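Local coordinates for cellulase IBT99 (Metagenomes, PDB 6WBT), which probably hydrolyses 6-phospho-alpha-glucosides as a family 4 glycoside hydrolase, binding NAD and a manganese ion beside the sugar phosphate, at residues M431-A434 and N435-Y438. Residues are numbered along the deposited sequence; the frame is centred on the assembly and turned at random.
Sequences MIEA and NKGY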
loop_
_atom_site.group_PDB
_atom_site.type_symbol
_atom_site.label_atom_id
_atom_site.label_comp_id
_atom_site.label_asym_id
_atom_site.label_seq_id
_atom_site.Cartn_x
_atom_site.Cartn_y
_atom_site.Cartn_z
HETATM N N MSE A 431 2.595 -33.173 18.173
HETATM C CA MSE A 431 3.833 -32.886 17.461
HETATM C C MSE A 431 4.922 -32.408 18.415
HETATM O O MSE A 431 6.110 -32.550 18.130
HETATM C CB MSE A 431 3.594 -31.843 16.368
HETATM C CG MSE A 431 2.606 -32.278 15.300
HETATM SE SE MSE A 431 3.122 -33.937 14.415
HETATM C CE MSE A 431 1.804 -33.937 12.979
ATOM N N ILE A 432 4.509 -31.834 19.548
ATOM C CA ILE A 432 5.477 -31.398 20.552
ATOM C C ILE A 432 6.237 -32.594 21.109
ATOM O O ILE A 432 7.465 -32.556 21.258
ATOM C CB ILE A 432 4.772 -30.608 21.672
ATOM C CG1 ILE A 432 4.118 -29.342 21.113
ATOM C CG2 ILE A 432 5.757 -30.246 22.773
ATOM C CD1 ILE A 432 5.104 -28.307 20.629
ATOM N N GLU A 433 5.523 -33.679 21.414
ATOM C CA GLU A 433 6.155 -34.872 21.966
ATOM C C GLU A 433 6.929 -35.649 20.908
ATOM O O GLU A 433 8.050 -36.103 21.166
ATOM C CB GLU A 433 5.099 -35.768 22.619
ATOM C CG GLU A 433 4.778 -35.403 24.059
ATOM C CD GLU A 433 5.905 -35.757 25.009
ATOM O OE1 GLU A 433 6.719 -36.639 24.664
ATOM O OE2 GLU A 433 5.981 -35.150 26.098
ATOM N N ALA A 434 6.352 -35.815 19.715
ATOM C CA ALA A 434 7.009 -36.595 18.673
ATOM C C ALA A 434 8.270 -35.922 18.147
ATOM O O ALA A 434 9.113 -36.599 17.550
ATOM C CB ALA A 434 6.042 -36.854 17.519
ATOM N N ASN A 435 8.420 -34.614 18.354
ATOM C CA ASN A 435 9.566 -33.864 17.856
ATOM C C ASN A 435 10.456 -33.348 18.980
ATOM O O ASN A 435 11.189 -32.373 18.786
ATOM C CB ASN A 435 9.099 -32.705 16.976
ATOM C CG ASN A 435 8.450 -33.175 15.690
ATOM O OD1 ASN A 435 9.063 -33.137 14.623
ATOM N ND2 ASN A 435 7.204 -33.624 15.784
ATOM N N LYS A 436 10.405 -33.975 20.153
ATOM C CA LYS A 436 11.283 -33.595 21.256
ATOM C C LYS A 436 12.721 -33.937 20.890
ATOM O O LYS A 436 13.080 -35.113 20.767
ATOM C CB LYS A 436 10.853 -34.294 22.543
ATOM C CG LYS A 436 9.812 -33.516 23.332
ATOM C CD LYS A 436 9.086 -34.389 24.341
ATOM C CE LYS A 436 10.026 -34.932 25.403
ATOM N NZ LYS A 436 9.279 -35.699 26.438
ATOM N N GLY A 437 13.544 -32.907 20.711
ATOM C CA GLY A 437 14.894 -33.046 20.213
ATOM C C GLY A 437 15.113 -32.409 18.858
ATOM O O GLY A 437 16.257 -32.078 18.519
ATOM N N TYR A 438 14.050 -32.228 18.077
ATOM C CA TYR A 438 14.112 -31.571 16.776
ATOM C C TYR A 438 13.501 -30.179 16.776
ATOM O O TYR A 438 14.049 -29.272 16.148
ATOM C CB TYR A 438 13.403 -32.424 15.717
ATOM C CG TYR A 438 14.108 -33.716 15.374
ATOM C CD1 TYR A 438 15.296 -33.711 14.656
ATOM C CD2 TYR A 438 13.576 -34.942 15.751
ATOM C CE1 TYR A 438 15.942 -34.889 14.332
ATOM C CE2 TYR A 438 14.214 -36.127 15.431
ATOM C CZ TYR A 438 15.397 -36.094 14.723
ATOM O OH TYR A 438 16.038 -37.268 14.401
#
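With CG of Asn435 set beside its own backbone N and anti to its carbonyl carbon (chi1 -67°), the side-chain amide folds back over the last turn of the helix and meets Met431 O. ND2 donates to that oxygen at 2.8 Å, in the plane of the Met431 carbonyl and on one of its lone pairs. The bond is moderately bent, 145° at the hydrogen, and the acceptor sits somewhat out of the Asn435 amide plane. Asn435 N also reaches Met431 O, at 3.1 Å, but weakly, so one carbonyl takes both a backbone and a side-chain N-H from the same residue. OD1 accepts from Arg122 NH1 on helix 114-136, so both ends of this buried amide have partners. An alanine here would probably leave the guanidinium of Arg122 without this acceptor and take from Met431 O the stronger of the two N-H bonds described here.

On the exposed side, Glu433 and Lys436 run alongside each other. A bend at chi3 of Lys436 (63°) turns its amine back to the carboxylate, closing a salt bridge, NZ of Lys436 to OE1 of Glu433 at 3.3 Å, on the syn side and a little off the carboxylate plane. The lysine's methylenes run alongside the glutamate, with Lys436 CD 3.5 Å from Glu433 CD. Lys436 N adds a weak bond to Glu433 O.

Beyond the helix the chain reverses: Tyr438 N bonds to Asn435 O at 3.0 Å, with Gly437 at positive phi, where a side chain would press against the Lys436 carbonyl. The whole is a helix C-terminus, a carbonyl of its last turn bound by the side chain of the first residue beyond it, running straight into a type II beta turn after helix 421-434, the last helix of the chain.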